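Local coordinates for protein NalD (Pseudomonas aeruginosa PAO1, PDB 5DAJ) that represses the MexAB-OprM multidrug efflux pump as a TetR-family transcriptional regulator, probably by binding DNA, and releases pump expression when it binds novobiocin, at residues T13-A18 with G45-H50; E20-E25 with S29-E34. One frame throughout, in Å; residues are numbered along the deposited sequence.

Contact 1: T13-A18 with G45-H50; sequences TAILLA and GAVYWH
Ile-15 reaches across from the 13-18 segment with its CD1 methyl, which lies against Val-47 CG2 at 3.9 Å and against the Val-47 backbone, 4.0 Å from CA. The next carbon inward, Ile-15 CG1, is still 4.2 Å from Val-47 CG2, and the two branched side chains meet at a slant. Two torsions explain the reach: CG1 stands beside the backbone N (chi1 -70°), and the chain then runs extended to CD1 (chi2 168°), which sends the longer branch outward. On the other side, Val-47 turns CG2 to Ile-15, while CG1 packs on Leu-33 of helix 33-40.

The same Ile-15 methyl also borders two neighbours one turn apart on the second helix. It is 4.3 Å from Ala-46 O, a carbonyl already engaged by His-50 N in the helix, and 4.2 Å from His-50 CD2, approaching that ring obliquely. Trp-49 CD1 sits over one face of the His-50 ring.

Helix 44-51 is the second helix of the predicted helix-turn-helix and, by its place in the TetR fold, probably the recognition helix; helix 6-26 is the first helix of the domain, and Ile-15 packs it against helix 44-51. The segment axes stay 11.0 Å apart and run at 101° to each other, so the two segments lie nearly at right angles, and the distance between them is bridged mainly by Ile-15 meeting Val-47. No hydrogen bond links the segments, and the shared buried surface is just 131 Å². Phe-51 adds to the packing on Ile-15, and Ala-37 and Val-42 add to that on Val-47. Farther toward the N terminus of helix 6-26, Ser-8 and Arg-12 touch His-50.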
loop_
_atom_site.group_PDB
_atom_site.type_symbol
_atom_site.label_atom_id
_atom_site.label_comp_id
_atom_site.label_asym_id
_atom_site.label_seq_id
_atom_site.Cartn_x
_atom_site.Cartn_y
_atom_site.Cartn_z
ATOM N N THR A 13 9.960 20.339 -17.554
ATOM C CA THR A 13 8.525 20.053 -17.382
ATOM C C THR A 13 8.014 19.119 -18.480
ATOM O O THR A 13 7.262 18.177 -18.197
ATOM C CB THR A 13 7.677 21.339 -17.391
ATOM O OG1 THR A 13 8.237 22.290 -16.476
ATOM C CG2 THR A 13 6.235 21.045 -16.981
ATOM N N ALA A 14 8.415 19.404 -19.720
ATOM C CA ALA A 14 8.028 18.597 -20.886
ATOM C C ALA A 14 8.430 17.139 -20.713
ATOM O O ALA A 14 7.623 16.233 -20.929
ATOM C CB ALA A 14 8.664 19.151 -22.144
ATOM N N ILE A 15 9.670 16.940 -20.285
ATOM C CA ILE A 15 10.207 15.605 -19.986
ATOM C C ILE A 15 9.398 14.887 -18.887
ATOM O O ILE A 15 9.067 13.704 -19.034
ATOM C CB ILE A 15 11.714 15.665 -19.592
ATOM C CG1 ILE A 15 12.561 16.013 -20.823
ATOM C CG2 ILE A 15 12.191 14.342 -19.003
ATOM C CD1 ILE A 15 14.002 16.368 -20.515
ATOM N N LEU A 16 9.110 15.593 -17.792
ATOM C CA LEU A 16 8.367 15.012 -16.662
ATOM C C LEU A 16 6.944 14.630 -17.035
ATOM O O LEU A 16 6.429 13.595 -16.575
ATOM C CB LEU A 16 8.366 15.942 -15.432
ATOM C CG LEU A 16 9.732 16.120 -14.758
ATOM C CD1 LEU A 16 9.648 17.195 -13.680
ATOM C CD2 LEU A 16 10.244 14.817 -14.152
ATOM N N LEU A 17 6.299 15.481 -17.823
ATOM C CA LEU A 17 4.948 15.186 -18.309
ATOM C C LEU A 17 4.917 13.941 -19.198
ATOM O O LEU A 17 4.031 13.091 -19.053
ATOM C CB LEU A 17 4.370 16.376 -19.079
ATOM C CG LEU A 17 3.743 17.492 -18.229
ATOM C CD1 LEU A 17 3.386 18.671 -19.117
ATOM C CD2 LEU A 17 2.508 17.003 -17.473
ATOM N N ALA A 18 5.883 13.852 -20.104
ATOM C CA ALA A 18 6.063 12.683 -20.978
ATOM C C ALA A 18 6.270 11.398 -20.183
ATOM O O ALA A 18 5.572 10.405 -20.397
ATOM C CB ALA A 18 7.241 12.894 -21.916
ATOM N N GLY A 45 20.239 12.707 -24.817
ATOM C CA GLY A 45 21.241 13.453 -24.057
ATOM C C GLY A 45 20.672 14.493 -23.117
ATOM O O GLY A 45 21.163 14.665 -22.000
ATOM N N ALA A 46 19.641 15.199 -23.572
ATOM C CA ALA A 46 18.970 16.229 -22.747
ATOM C C ALA A 46 18.318 15.655 -21.483
ATOM O O ALA A 46 18.345 16.284 -20.415
ATOM C CB ALA A 46 17.936 16.975 -23.570
ATOM N N VAL A 47 17.717 14.478 -21.614
ATOM C CA VAL A 47 17.083 13.789 -20.467
ATOM C C VAL A 47 18.134 13.416 -19.427
ATOM O O VAL A 47 18.028 13.789 -18.249
ATOM C CB VAL A 47 16.333 12.515 -20.902
ATOM C CG1 VAL A 47 15.880 11.710 -19.689
ATOM C CG2 VAL A 47 15.135 12.866 -21.771
ATOM N N TYR A 48 19.152 12.697 -19.888
ATOM C CA TYR A 48 20.332 12.378 -19.071
ATOM C C TYR A 48 20.981 13.633 -18.452
ATOM O O TYR A 48 21.378 13.625 -17.286
ATOM C CB TYR A 48 21.341 11.566 -19.882
ATOM C CG TYR A 48 21.073 10.074 -19.889
ATOM C CD1 TYR A 48 21.453 9.278 -18.814
ATOM C CD2 TYR A 48 20.472 9.459 -20.989
ATOM C CE1 TYR A 48 21.226 7.914 -18.821
ATOM C CE2 TYR A 48 20.246 8.094 -21.015
ATOM C CZ TYR A 48 20.634 7.320 -19.930
ATOM O OH TYR A 48 20.430 5.956 -19.969
ATOM N N TRP A 49 20.996 14.712 -19.208
ATOM C CA TRP A 49 21.531 15.981 -18.793
ATOM C C TRP A 49 20.784 16.630 -17.636
ATOM O O TRP A 49 21.372 17.121 -16.707
ATOM C CB TRP A 49 21.525 16.899 -19.998
ATOM C CG TRP A 49 22.186 18.173 -19.779
ATOM C CD1 TRP A 49 21.602 19.364 -19.700
ATOM C CD2 TRP A 49 23.578 18.404 -19.624
ATOM N NE1 TRP A 49 22.515 20.334 -19.481
ATOM C CE2 TRP A 49 23.749 19.762 -19.427
ATOM C CE3 TRP A 49 24.695 17.587 -19.610
ATOM C CZ2 TRP A 49 24.979 20.325 -19.235
ATOM C CZ3 TRP A 49 25.904 18.151 -19.420
ATOM C CH2 TRP A 49 26.041 19.501 -19.227
ATOM N N HIS A 50 19.470 16.632 -17.709
ATOM C CA HIS A 50 18.598 17.208 -16.674
ATOM C C HIS A 50 18.339 16.325 -15.461
ATOM O O HIS A 50 18.121 16.839 -14.353
ATOM C CB HIS A 50 17.256 17.621 -17.285
ATOM C CG HIS A 50 17.373 18.810 -18.175
ATOM N ND1 HIS A 50 17.817 20.027 -17.705
ATOM C CD2 HIS A 50 17.148 18.972 -19.498
ATOM C CE1 HIS A 50 17.826 20.898 -18.697
ATOM N NE2 HIS A 50 17.433 20.281 -19.799
#

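Contact 2: E20-E25 with S29-E34; sequences EELFLE and SHTSLE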
loop_
_atom_site.group_PDB
_atom_site.type_symbol
_atom_site.label_atom_id
_atom_site.label_comp_id
_atom_site.label_asym_id
_atom_site.label_seq_id
_atom_site.Cartn_x
_atom_site.Cartn_y
_atom_site.Cartn_z
ATOM N N GLU A 20 5.502 10.926 -17.006
ATOM C CA GLU A 20 4.270 10.707 -16.226
ATOM C C GLU A 20 3.279 9.880 -17.042
ATOM O O GLU A 20 2.786 8.860 -16.573
ATOM C CB GLU A 20 3.652 12.043 -15.806
ATOM C CG GLU A 20 2.382 11.951 -14.968
ATOM C CD GLU A 20 1.749 13.310 -14.706
ATOM O OE1 GLU A 20 2.481 14.300 -14.511
ATOM O OE2 GLU A 20 0.501 13.388 -14.686
ATOM N N GLU A 21 3.035 10.304 -18.274
ATOM C CA GLU A 21 2.125 9.587 -19.190
ATOM C C GLU A 21 2.626 8.166 -19.515
ATOM O O GLU A 21 1.850 7.200 -19.466
ATOM C CB GLU A 21 1.942 10.422 -20.473
ATOM C CG GLU A 21 1.069 9.943 -21.573
ATOM C CD GLU A 21 1.549 10.395 -22.949
ATOM O OE1 GLU A 21 2.254 9.654 -23.696
ATOM O OE2 GLU A 21 1.234 11.544 -23.267
ATOM N N LEU A 22 3.918 8.042 -19.812
ATOM C CA LEU A 22 4.516 6.736 -20.161
ATOM C C LEU A 22 4.534 5.753 -18.991
ATOM O O LEU A 22 4.100 4.607 -19.144
ATOM C CB LEU A 22 5.931 6.877 -20.728
ATOM C CG LEU A 22 5.994 6.973 -22.253
ATOM C CD1 LEU A 22 5.793 8.404 -22.713
ATOM C CD2 LEU A 22 7.318 6.440 -22.764
ATOM N N PHE A 23 5.042 6.201 -17.844
ATOM C CA PHE A 23 5.043 5.390 -16.616
ATOM C C PHE A 23 3.642 4.884 -16.310
ATOM O O PHE A 23 3.453 3.704 -16.002
ATOM C CB PHE A 23 5.530 6.186 -15.395
ATOM C CG PHE A 23 7.001 6.503 -15.385
ATOM C CD1 PHE A 23 7.923 5.827 -16.191
ATOM C CD2 PHE A 23 7.477 7.470 -14.514
ATOM C CE1 PHE A 23 9.267 6.134 -16.140
ATOM C CE2 PHE A 23 8.829 7.786 -14.461
ATOM C CZ PHE A 23 9.724 7.115 -15.272
ATOM N N LEU A 24 2.677 5.786 -16.430
ATOM C CA LEU A 24 1.281 5.487 -16.137
ATOM C C LEU A 24 0.698 4.410 -17.062
ATOM O O LEU A 24 -0.051 3.540 -16.628
ATOM C CB LEU A 24 0.451 6.773 -16.210
ATOM C CG LEU A 24 -0.968 6.751 -15.664
ATOM C CD1 LEU A 24 -0.995 6.368 -14.193
ATOM C CD2 LEU A 24 -1.593 8.125 -15.858
ATOM N N GLU A 25 1.076 4.456 -18.331
ATOM C CA GLU A 25 0.560 3.517 -19.331
ATOM C C GLU A 25 1.355 2.202 -19.415
ATOM O O GLU A 25 0.775 1.122 -19.530
ATOM C CB GLU A 25 0.510 4.211 -20.696
ATOM C CG GLU A 25 -0.303 3.454 -21.726
ATOM N N SER A 29 9.436 0.118 -15.173
ATOM C CA SER A 29 10.429 -0.858 -15.662
ATOM C C SER A 29 10.521 -0.878 -17.186
ATOM O O SER A 29 11.609 -0.788 -17.757
ATOM C CB SER A 29 10.074 -2.267 -15.181
ATOM O OG SER A 29 10.303 -2.386 -13.795
ATOM N N HIS A 30 9.356 -0.998 -17.816
ATOM C CA HIS A 30 9.219 -1.048 -19.280
ATOM C C HIS A 30 9.270 0.330 -19.965
ATOM O O HIS A 30 9.006 0.429 -21.163
ATOM C CB HIS A 30 7.919 -1.789 -19.657
ATOM C CG HIS A 30 7.920 -3.239 -19.277
ATOM N ND1 HIS A 30 8.851 -4.136 -19.759
ATOM C CD2 HIS A 30 7.098 -3.949 -18.467
ATOM C CE1 HIS A 30 8.604 -5.334 -19.259
ATOM N NE2 HIS A 30 7.546 -5.248 -18.473
ATOM N N THR A 31 9.595 1.380 -19.211
ATOM C CA THR A 31 9.793 2.724 -19.756
ATOM C C THR A 31 11.259 3.127 -19.615
ATOM O O THR A 31 11.790 3.223 -18.503
ATOM C CB THR A 31 8.926 3.781 -19.048
ATOM O OG1 THR A 31 7.551 3.403 -19.150
ATOM C CG2 THR A 31 9.107 5.165 -19.692
ATOM N N SER A 32 11.890 3.387 -20.753
ATOM C CA SER A 32 13.289 3.792 -20.802
ATOM C C SER A 32 13.418 5.304 -20.924
ATOM O O SER A 32 12.454 6.012 -21.239
ATOM C CB SER A 32 13.975 3.136 -21.999
ATOM O OG SER A 32 13.496 3.694 -23.208
ATOM N N LEU A 33 14.626 5.792 -20.674
ATOM C CA LEU A 33 14.924 7.215 -20.815
ATOM C C LEU A 33 14.890 7.628 -22.287
ATOM O O LEU A 33 14.539 8.769 -22.599
ATOM C CB LEU A 33 16.278 7.561 -20.184
ATOM C CG LEU A 33 16.359 7.361 -18.664
ATOM C CD1 LEU A 33 17.789 7.482 -18.167
ATOM C CD2 LEU A 33 15.469 8.326 -17.918
ATOM N N GLU A 34 15.280 6.707 -23.172
ATOM C CA GLU A 34 15.212 6.917 -24.626
ATOM C C GLU A 34 13.770 7.155 -25.077
ATOM O O GLU A 34 13.477 8.116 -25.785
ATOM C CB GLU A 34 15.814 5.725 -25.376
ATOM C CG GLU A 34 15.904 5.925 -26.890
ATOM C CD GLU A 34 16.700 4.839 -27.603
ATOM O OE1 GLU A 34 16.703 3.679 -27.128
ATOM O OE2 GLU A 34 17.320 5.147 -28.650
#
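Thr-31 packs through its apolar atoms into the angle between Leu-22 and Phe-23. Its CG2 methyl lies 3.8 Å from both Leu-22 CB and Leu-22 CD2. With OG1 beside the backbone N (chi1 -57°) and CG2 anti to that N, the methyl goes to Leu-22 and Phe-23 while the hydroxyl bonds to Gly-27 O. Against Phe-23 the approach is at the ring edge: Thr-31 CB lies near the ring plane, 3.7 Å from CD1, and CG2 is 3.7 Å from CE1. The two side chains cross at about a right angle. Ile-36 touches both Phe-23 and Thr-31, while Phe-58 and Met-61 also pack on the phenyl ring.

Thr-31 lies just before helix 33-40, the first helix of the predicted helix-turn-helix, and its packing on Leu-22 and Phe-23 joins the turn to helix 6-26 of the TetR DNA-binding domain.

No hydrogen bond crosses between the segments; the polar atoms bond elsewhere. Thr-31 OG1 stays 3.7 Å from Leu-22 O. Ser-32 holds the N-cap position of helix 33-40, and its OG caps a backbone N there. Ser-29 N is hydrogen-bonded to Glu-117 OE1 of the second subunit.

In the fold
From the N terminus, helix 6-26 supplies the first side of both contacts, 13-18 for contact 1 and then 20-25 for contact 2. Contact 2 closes first, a short loop through the turn at the end of this helix. The chain then runs along helix 33-40 and turns into helix 44-51, where contact 1 closes the longer loop that encloses contact 2 completely. Their centres are 12 Å apart, and they also touch where Tyr-48 packs on Leu-33. One long helix is thereby tied to both helices of the predicted helix-turn-helix: to the entrance of the first by contact 2, to the body of the second by contact 1.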